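Local structure of phenazine biosynthesis protein, PhzF family (Bacillus anthracis, 3EDN) at residues Leu153-Ile166 with Thr231-Val244. The protein belongs to the PhzF family of phenazine biosynthesis proteins, has a diaminopimelate epimerase-like fold, and is probably an isomerase-type enzyme whose substrate is not established. Sequence-based numbering, arbitrary orientation.
With SO4 (sulfate ion), chain F; SO4 (sulfate ion), chain C.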
ATOM      1  N   LEU A 153     -11.531 -14.442  44.562  1.00 16.31           N
ATOM      2  CA  LEU A 153     -11.813 -13.624  43.387  1.00 15.80           C
ATOM      3  C   LEU A 153     -12.199 -14.532  42.223  1.00 15.27           C
ATOM      4  O   LEU A 153     -11.636 -15.633  42.081  1.00 16.94           O
ATOM      5  CB  LEU A 153     -10.575 -12.774  43.033  1.00 15.43           C
ATOM      6  CG  LEU A 153     -10.254 -11.602  43.980  1.00 17.13           C
ATOM      7  CD1 LEU A 153      -8.997 -10.876  43.537  1.00 16.95           C
ATOM      8  CD2 LEU A 153     -11.428 -10.648  44.039  1.00 17.60           C
ATOM      9  N   PRO A 154     -13.157 -14.084  41.394  1.00 15.71           N
ATOM     10  CA  PRO A 154     -13.689 -14.914  40.317  1.00 14.43           C
ATOM     11  C   PRO A 154     -12.796 -15.041  39.095  1.00 14.48           C
ATOM     12  O   PRO A 154     -12.091 -14.098  38.726  1.00 14.51           O
ATOM     13  CB  PRO A 154     -15.010 -14.221  39.937  1.00 14.81           C
ATOM     14  CG  PRO A 154     -14.823 -12.800  40.325  1.00 15.23           C
ATOM     15  CD  PRO A 154     -13.838 -12.778  41.482  1.00 14.88           C
ATOM     16  N   ILE A 155     -12.823 -16.220  38.496  1.00 13.30           N
ATOM     17  CA  ILE A 155     -12.201 -16.447  37.198  1.00 13.69           C
ATOM     18  C   ILE A 155     -13.221 -16.031  36.153  1.00 14.01           C
ATOM     19  O   ILE A 155     -14.375 -16.487  36.185  1.00 12.75           O
ATOM     20  CB  ILE A 155     -11.794 -17.916  37.008  1.00 13.78           C
ATOM     21  CG1 ILE A 155     -10.873 -18.377  38.146  1.00 14.05           C
ATOM     22  CG2 ILE A 155     -11.135 -18.114  35.644  1.00 14.68           C
ATOM     23  CD1 ILE A 155     -10.702 -19.914  38.216  1.00 14.32           C
ATOM     24  N   VAL A 156     -12.825 -15.135  35.251  1.00 12.73           N
ATOM     25  CA  VAL A 156     -13.743 -14.636  34.239  1.00 12.24           C
ATOM     26  C   VAL A 156     -13.037 -14.464  32.907  1.00 12.15           C
ATOM     27  O   VAL A 156     -11.826 -14.253  32.857  1.00 12.32           O
ATOM     28  CB  VAL A 156     -14.368 -13.270  34.622  1.00 12.13           C
ATOM     29  CG1 VAL A 156     -15.161 -13.385  35.911  1.00 13.86           C
ATOM     30  CG2 VAL A 156     -13.292 -12.168  34.724  1.00 12.57           C
ATOM     31  N   TYR A 157     -13.800 -14.577  31.833  1.00 11.95           N
ATOM     32  CA  TYR A 157     -13.380 -14.104  30.517  1.00 12.16           C
ATOM     33  C   TYR A 157     -13.647 -12.616  30.521  1.00 11.79           C
ATOM     34  O   TYR A 157     -14.701 -12.184  30.990  1.00 12.49           O
ATOM     35  CB  TYR A 157     -14.259 -14.716  29.421  1.00 14.02           C
ATOM     36  CG  TYR A 157     -14.136 -16.210  29.216  1.00 14.65           C
ATOM     37  CD1 TYR A 157     -13.110 -16.740  28.434  1.00 14.65           C
ATOM     38  CD2 TYR A 157     -15.055 -17.093  29.784  1.00 14.07           C
ATOM     39  CE1 TYR A 157     -12.986 -18.120  28.228  1.00 15.53           C
ATOM     40  CE2 TYR A 157     -14.943 -18.469  29.588  1.00 14.78           C
ATOM     41  CZ  TYR A 157     -13.907 -18.969  28.808  1.00 14.40           C
ATOM     42  OH  TYR A 157     -13.790 -20.320  28.598  1.00 15.86           O
ATOM     43  N   GLY A 158     -12.709 -11.833  30.000  1.00 11.70           N
ATOM     44  CA  GLY A 158     -12.889 -10.390  29.902  1.00 12.47           C
ATOM     45  C   GLY A 158     -12.342  -9.843  28.592  1.00 11.37           C
ATOM     46  O   GLY A 158     -11.400 -10.391  28.022  1.00 11.27           O
ATOM     47  N   SER A 159     -12.957  -8.781  28.082  1.00 10.62           N
ATOM     48  CA  SER A 159     -12.509  -8.150  26.846  1.00 10.92           C
ATOM     49  C   SER A 159     -12.702  -6.651  26.903  1.00 10.69           C
ATOM     50  O   SER A 159     -13.789  -6.179  27.279  1.00 11.47           O
ATOM     51  CB  SER A 159     -13.332  -8.647  25.668  1.00 11.15           C
ATOM     52  OG  SER A 159     -13.080  -7.832  24.533  1.00 13.54           O
ATOM     53  N   THR A 160     -11.663  -5.915  26.507  1.00 11.53           N
ATOM     54  CA  THR A 160     -11.806  -4.503  26.124  1.00 11.65           C
ATOM     55  C   THR A 160     -11.367  -4.346  24.659  1.00 13.38           C
ATOM     56  O   THR A 160     -10.880  -3.286  24.248  1.00 13.66           O
ATOM     57  CB  THR A 160     -10.995  -3.569  27.039  1.00 11.03           C
ATOM     58  OG1 THR A 160      -9.626  -4.017  27.077  1.00 11.07           O
ATOM     59  CG2 THR A 160     -11.600  -3.528  28.451  1.00 10.81           C
ATOM     60  N   GLY A 161     -11.563  -5.407  23.884  1.00 14.00           N
ATOM     61  CA  GLY A 161     -11.115  -5.459  22.488  1.00 14.74           C
ATOM     62  C   GLY A 161     -10.683  -6.861  22.085  1.00 16.05           C
ATOM     63  O   GLY A 161     -10.896  -7.274  20.947  1.00 17.12           O
ATOM     64  N   ASN A 162     -10.088  -7.594  23.025  1.00 15.89           N
ATOM     65  CA  ASN A 162      -9.701  -8.993  22.804  1.00 15.27           C
ATOM     66  C   ASN A 162     -10.017  -9.815  24.039  1.00 15.27           C
ATOM     67  O   ASN A 162      -9.884  -9.322  25.154  1.00 14.01           O
ATOM     68  CB  ASN A 162      -8.206  -9.066  22.494  1.00 16.81           C
ATOM     69  CG  ASN A 162      -7.862  -8.357  21.196  1.00 18.71           C
ATOM     70  OD1 ASN A 162      -7.961  -8.940  20.117  1.00 20.45           O
ATOM     71  ND2 ASN A 162      -7.500  -7.091  21.293  1.00 18.95           N
ATOM     72  N   TRP A 163     -10.427 -11.067  23.853  1.00 14.14           N
ATOM     73  CA  TRP A 163     -10.832 -11.901  24.980  1.00 12.86           C
ATOM     74  C   TRP A 163      -9.650 -12.569  25.664  1.00 12.16           C
ATOM     75  O   TRP A 163      -8.846 -13.256  25.016  1.00 11.80           O
ATOM     76  CB  TRP A 163     -11.835 -12.978  24.537  1.00 14.31           C
ATOM     77  CG  TRP A 163     -13.226 -12.453  24.288  1.00 14.62           C
ATOM     78  CD1 TRP A 163     -13.815 -12.214  23.075  1.00 15.39           C
ATOM     79  CD2 TRP A 163     -14.196 -12.094  25.283  1.00 14.75           C
ATOM     80  NE1 TRP A 163     -15.083 -11.716  23.254  1.00 16.02           N
ATOM     81  CE2 TRP A 163     -15.350 -11.649  24.599  1.00 15.38           C
ATOM     82  CE3 TRP A 163     -14.201 -12.110  26.690  1.00 13.83           C
ATOM     83  CZ2 TRP A 163     -16.490 -11.216  25.268  1.00 15.94           C
ATOM     84  CZ3 TRP A 163     -15.341 -11.685  27.358  1.00 14.74           C
ATOM     85  CH2 TRP A 163     -16.472 -11.243  26.642  1.00 15.15           C
ATOM     86  N   THR A 164      -9.562 -12.375  26.980  1.00 11.70           N
ATOM     87  CA  THR A 164      -8.573 -13.067  27.816  1.00 11.68           C
ATOM     88  C   THR A 164      -9.286 -13.635  29.054  1.00 12.97           C
ATOM     89  O   THR A 164     -10.389 -13.211  29.375  1.00 13.46           O
ATOM     90  CB  THR A 164      -7.412 -12.115  28.206  1.00 12.02           C
ATOM     91  OG1 THR A 164      -6.286 -12.878  28.641  1.00 10.99           O
ATOM     92  CG2 THR A 164      -7.840 -11.119  29.294  1.00 10.73           C
ATOM     93  N   VAL A 165      -8.668 -14.599  29.723  1.00 11.95           N
ATOM     94  CA  VAL A 165      -9.224 -15.140  30.968  1.00 11.43           C
ATOM     95  C   VAL A 165      -8.419 -14.592  32.132  1.00 10.70           C
ATOM     96  O   VAL A 165      -7.207 -14.843  32.238  1.00 11.70           O
ATOM     97  CB  VAL A 165      -9.192 -16.697  31.020  1.00 11.54           C
ATOM     98  CG1 VAL A 165      -9.960 -17.203  32.234  1.00 12.83           C
ATOM     99  CG2 VAL A 165      -9.794 -17.299  29.749  1.00 11.52           C
ATOM    100  N   ILE A 166      -9.087 -13.828  32.995  1.00 10.08           N
ATOM    101  CA  ILE A 166      -8.461 -13.339  34.206  1.00 10.89           C
ATOM    102  C   ILE A 166      -8.535 -14.463  35.252  1.00 11.28           C
ATOM    103  O   ILE A 166      -9.632 -14.856  35.656  1.00 11.55           O
ATOM    104  CB  ILE A 166      -9.198 -12.084  34.736  1.00 10.73           C
ATOM    105  CG1 ILE A 166      -9.152 -10.923  33.712  1.00 10.71           C
ATOM    106  CG2 ILE A 166      -8.623 -11.652  36.079  1.00 10.79           C
ATOM    107  CD1 ILE A 166      -7.712 -10.474  33.352  1.00 11.24           C
ATOM    108  N   THR A 231      -3.987  -4.578  25.883  1.00 10.04           N
ATOM    109  CA  THR A 231      -5.382  -5.049  25.840  1.00  9.98           C
ATOM    110  C   THR A 231      -5.782  -5.710  27.180  1.00 10.01           C
ATOM    111  O   THR A 231      -6.799  -5.339  27.809  1.00  8.85           O
ATOM    112  CB  THR A 231      -5.603  -6.047  24.674  1.00 11.24           C
ATOM    113  OG1 THR A 231      -4.613  -7.086  24.701  1.00 12.54           O
ATOM    114  CG2 THR A 231      -5.571  -5.319  23.353  1.00 12.73           C
ATOM    115  N   ALA A 232      -4.988  -6.685  27.621  1.00  9.29           N
ATOM    116  CA  ALA A 232      -5.308  -7.406  28.855  1.00  9.10           C
ATOM    117  C   ALA A 232      -5.247  -6.496  30.069  1.00  9.60           C
ATOM    118  O   ALA A 232      -5.995  -6.668  31.024  1.00 10.59           O
ATOM    119  CB  ALA A 232      -4.371  -8.619  29.028  1.00  9.15           C
ATOM    120  N   SER A 233      -4.370  -5.502  30.019  1.00 10.45           N
ATOM    121  CA  SER A 233      -4.246  -4.561  31.122  1.00  9.56           C
ATOM    122  C   SER A 233      -5.536  -3.792  31.304  1.00  9.86           C
ATOM    123  O   SER A 233      -5.971  -3.555  32.437  1.00  9.46           O
ATOM    124  CB  SER A 233      -3.127  -3.564  30.841  1.00 10.74           C
ATOM    125  OG  SER A 233      -1.892  -4.246  30.757  1.00 12.24           O
ATOM    126  N   GLY A 234      -6.143  -3.389  30.190  1.00  9.26           N
ATOM    127  CA  GLY A 234      -7.427  -2.696  30.255  1.00  9.17           C
ATOM    128  C   GLY A 234      -8.486  -3.568  30.915  1.00  8.63           C
ATOM    129  O   GLY A 234      -9.282  -3.091  31.754  1.00  9.68           O
ATOM    130  N   VAL A 235      -8.521  -4.847  30.541  1.00  9.19           N
ATOM    131  CA  VAL A 235      -9.422  -5.802  31.192  1.00  9.30           C
ATOM    132  C   VAL A 235      -9.138  -5.893  32.688  1.00  9.18           C
ATOM    133  O   VAL A 235     -10.074  -5.885  33.485  1.00  9.49           O
ATOM    134  CB  VAL A 235      -9.357  -7.185  30.526  1.00  8.80           C
ATOM    135  CG1 VAL A 235     -10.242  -8.195  31.268  1.00  9.10           C
ATOM    136  CG2 VAL A 235      -9.786  -7.057  29.070  1.00  9.34           C
HETATM  137  N   MSE A 236      -7.863  -5.923  33.074  1.00  8.70           N
HETATM  138  CA  MSE A 236      -7.515  -6.001  34.492  1.00  9.36           C
HETATM  139  C   MSE A 236      -8.031  -4.788  35.248  1.00  9.86           C
HETATM  140  O   MSE A 236      -8.476  -4.918  36.387  1.00  9.91           O
HETATM  141  CB  MSE A 236      -5.999  -6.106  34.684  1.00  9.39           C
HETATM  142  CG  MSE A 236      -5.422  -7.418  34.238  1.00 10.68           C
HETATM  143 SE   MSE A 236      -3.481  -7.356  34.155  0.75 12.50          SE
HETATM  144  CE  MSE A 236      -3.140  -7.159  36.064  1.00 11.56           C
ATOM    145  N   GLY A 237      -7.961  -3.612  34.626  1.00  9.52           N
ATOM    146  CA  GLY A 237      -8.470  -2.392  35.274  1.00  9.45           C
ATOM    147  C   GLY A 237      -9.970  -2.471  35.489  1.00 10.07           C
ATOM    148  O   GLY A 237     -10.479  -2.123  36.560  1.00 11.28           O
ATOM    149  N   ALA A 238     -10.688  -2.907  34.460  1.00  9.86           N
ATOM    150  CA  ALA A 238     -12.134  -3.070  34.581  1.00 10.71           C
ATOM    151  C   ALA A 238     -12.464  -4.096  35.648  1.00 10.45           C
ATOM    152  O   ALA A 238     -13.424  -3.935  36.393  1.00 11.61           O
ATOM    153  CB  ALA A 238     -12.734  -3.489  33.264  1.00 10.12           C
ATOM    154  N   TYR A 239     -11.694  -5.175  35.678  1.00 10.39           N
ATOM    155  CA  TYR A 239     -11.877  -6.231  36.657  1.00 10.83           C
ATOM    156  C   TYR A 239     -11.669  -5.666  38.062  1.00 11.80           C
ATOM    157  O   TYR A 239     -12.466  -5.910  38.970  1.00 12.33           O
ATOM    158  CB  TYR A 239     -10.881  -7.360  36.365  1.00 11.10           C
ATOM    159  CG  TYR A 239     -11.002  -8.545  37.281  1.00 10.46           C
ATOM    160  CD1 TYR A 239     -11.723  -9.674  36.901  1.00 10.70           C
ATOM    161  CD2 TYR A 239     -10.366  -8.557  38.515  1.00 10.58           C
ATOM    162  CE1 TYR A 239     -11.820 -10.771  37.742  1.00 10.96           C
ATOM    163  CE2 TYR A 239     -10.455  -9.653  39.359  1.00 11.01           C
ATOM    164  CZ  TYR A 239     -11.198 -10.737  38.982  1.00 11.06           C
ATOM    165  OH  TYR A 239     -11.244 -11.812  39.825  1.00 11.74           O
ATOM    166  N   TYR A 240     -10.603  -4.894  38.251  1.00 11.40           N
ATOM    167  CA  TYR A 240     -10.288  -4.301  39.548  1.00 12.60           C
ATOM    168  C   TYR A 240     -11.432  -3.431  40.029  1.00 13.54           C
ATOM    169  O   TYR A 240     -11.848  -3.526  41.188  1.00 12.77           O
ATOM    170  CB  TYR A 240      -9.020  -3.461  39.397  1.00 14.10           C
ATOM    171  CG  TYR A 240      -8.388  -2.938  40.668  1.00 14.54           C
ATOM    172  CD1 TYR A 240      -7.597  -3.757  41.458  1.00 14.16           C
ATOM    173  CD2 TYR A 240      -8.551  -1.615  41.047  1.00 15.78           C
ATOM    174  CE1 TYR A 240      -6.987  -3.280  42.602  1.00 15.10           C
ATOM    175  CE2 TYR A 240      -7.949  -1.121  42.186  1.00 16.90           C
ATOM    176  CZ  TYR A 240      -7.172  -1.959  42.959  1.00 16.26           C
ATOM    177  OH  TYR A 240      -6.564  -1.480  44.097  1.00 18.49           O
ATOM    178  N   ALA A 241     -11.944  -2.595  39.135  1.00 13.51           N
ATOM    179  CA  ALA A 241     -13.034  -1.678  39.459  1.00 14.89           C
ATOM    180  C   ALA A 241     -14.351  -2.415  39.708  1.00 16.84           C
ATOM    181  O   ALA A 241     -15.240  -1.861  40.340  1.00 17.64           O
ATOM    182  CB  ALA A 241     -13.207  -0.644  38.338  1.00 14.61           C
ATOM    183  N   THR A 242     -14.471  -3.646  39.209  1.00 18.31           N
ATOM    184  CA  THR A 242     -15.725  -4.406  39.289  1.00 21.21           C
ATOM    185  C   THR A 242     -15.734  -5.403  40.456  1.00 22.36           C
ATOM    186  O   THR A 242     -16.793  -5.629  41.068  1.00 24.16           O
ATOM    187  CB  THR A 242     -16.020  -5.136  37.948  1.00 21.79           C
ATOM    188  OG1 THR A 242     -16.004  -4.189  36.868  1.00 23.85           O
ATOM    189  CG2 THR A 242     -17.402  -5.813  37.978  1.00 23.32           C
ATOM    190  N   TYR A 243     -14.571  -5.970  40.785  1.00 22.35           N
ATOM    191  CA  TYR A 243     -14.477  -7.030  41.796  1.00 22.76           C
ATOM    192  C   TYR A 243     -13.609  -6.713  43.007  1.00 23.80           C
ATOM    193  O   TYR A 243     -13.751  -7.350  44.057  1.00 24.52           O
ATOM    194  CB  TYR A 243     -13.934  -8.323  41.167  1.00 22.47           C
ATOM    195  CG  TYR A 243     -14.765  -8.871  40.031  1.00 22.46           C
ATOM    196  CD1 TYR A 243     -15.968  -9.531  40.273  1.00 22.46           C
ATOM    197  CD2 TYR A 243     -14.346  -8.740  38.718  1.00 22.85           C
ATOM    198  CE1 TYR A 243     -16.722 -10.035  39.231  1.00 22.63           C
ATOM    199  CE2 TYR A 243     -15.094  -9.238  37.669  1.00 23.25           C
ATOM    200  CZ  TYR A 243     -16.286  -9.882  37.929  1.00 23.16           C
ATOM    201  OH  TYR A 243     -17.025 -10.366  36.868  1.00 23.36           O
ATOM    202  N   VAL A 244     -12.693  -5.754  42.877  1.00 22.22           N
ATOM    203  CA  VAL A 244     -11.680  -5.564  43.909  1.00 23.27           C
ATOM    204  C   VAL A 244     -11.891  -4.275  44.698  1.00 24.11           C
ATOM    205  O   VAL A 244     -12.047  -4.306  45.922  1.00 24.56           O
ATOM    206  CB  VAL A 244     -10.245  -5.626  43.330  1.00 23.30           C
ATOM    207  CG1 VAL A 244      -9.210  -5.569  44.450  1.00 23.23           C
ATOM    208  CG2 VAL A 244     -10.056  -6.884  42.499  1.00 22.64           C
TER
HETATM  209  S   SO4 F 303     -10.071 -12.017  20.139  0.50 15.78           S
HETATM  210  O1  SO4 F 303     -10.407 -11.349  18.881  0.50 16.03           O
HETATM  211  O2  SO4 F 303      -8.719 -11.656  20.535  0.50 15.21           O
HETATM  212  O3  SO4 F 303     -11.050 -11.691  21.150  0.50 14.27           O
HETATM  213  O4  SO4 F 303     -10.121 -13.462  19.956  0.50 15.90           O
HETATM  214  S   SO4 C 300      -0.945  -4.709  22.998  1.00 13.59           S
HETATM  215  O1  SO4 C 300      -0.651  -4.082  21.712  1.00 13.43           O
HETATM  216  O2  SO4 C 300       0.014  -4.402  24.047  1.00 13.61           O
HETATM  217  O3  SO4 C 300      -2.287  -4.392  23.377  1.00 14.44           O
HETATM  218  O4  SO4 C 300      -0.935  -6.157  22.751  1.00 16.82           O
HETATM  219  O   HOH W   1      -8.973  -6.347  25.767  1.00 11.51           O
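The phenol of Tyr239 reaches from helix 231-244 to the carbonyl of Pro154, where Tyr239 OH donates to Pro154 O over 2.7 Å, in the carbonyl plane and on a lone pair (C=O...O angle 135°). With CG anti to the backbone N (chi1 -178°), the ring is carried out to the hairpin formed by strands 156-159 and 163-166. Ile166 CG2 lies over one face of the Tyr239 ring, 3.8 Å from the centroid and 14° off the normal, a CH-pi contact; Tyr243 CD2 lies over the opposite face, toward its rim, and Val156 CG2 meets the edge in plane. One turn on, the Tyr243 ring takes Pro154 CG over a face, 3.7 Å from its centroid, while Val156 CG1 comes to the phenol oxygen obliquely. Val156 thus divides its two methyls between the tyrosines.

Nearer the hairpin turn, Val235 also uses both methyls. Val235 CG1 packs 3.7 Å from the bare CA of Gly158 and touches Ile166 CG1, the two side chains sliding past each other in opposite directions; Val235 CG2 sits 3.4 Å from Thr160 N. Ile166 CD1 ends on CG of Met236, a selenomethionine. At the turn a water accepts from Thr160 N (2.8 Å) and Asn162 N and donates weakly to Thr231 O, while Thr160 OG1 bonds Gln123. Separate sulfates, probably from the crystallisation liquor, accept from Trp163 N and Thr231 N.

The helix lies across the hairpin within the diaminopimelate epimerase-like fold, its other side meeting strand 251-258. The chemistry is mainly apolar: ring faces at the Pro154 end, aliphatic groups in the middle. The single direct hydrogen bond holds the Tyr239 phenol against Pro154 O, its ring packed by Ile166 and Val156; at the turn the polar link is a weak water bridge.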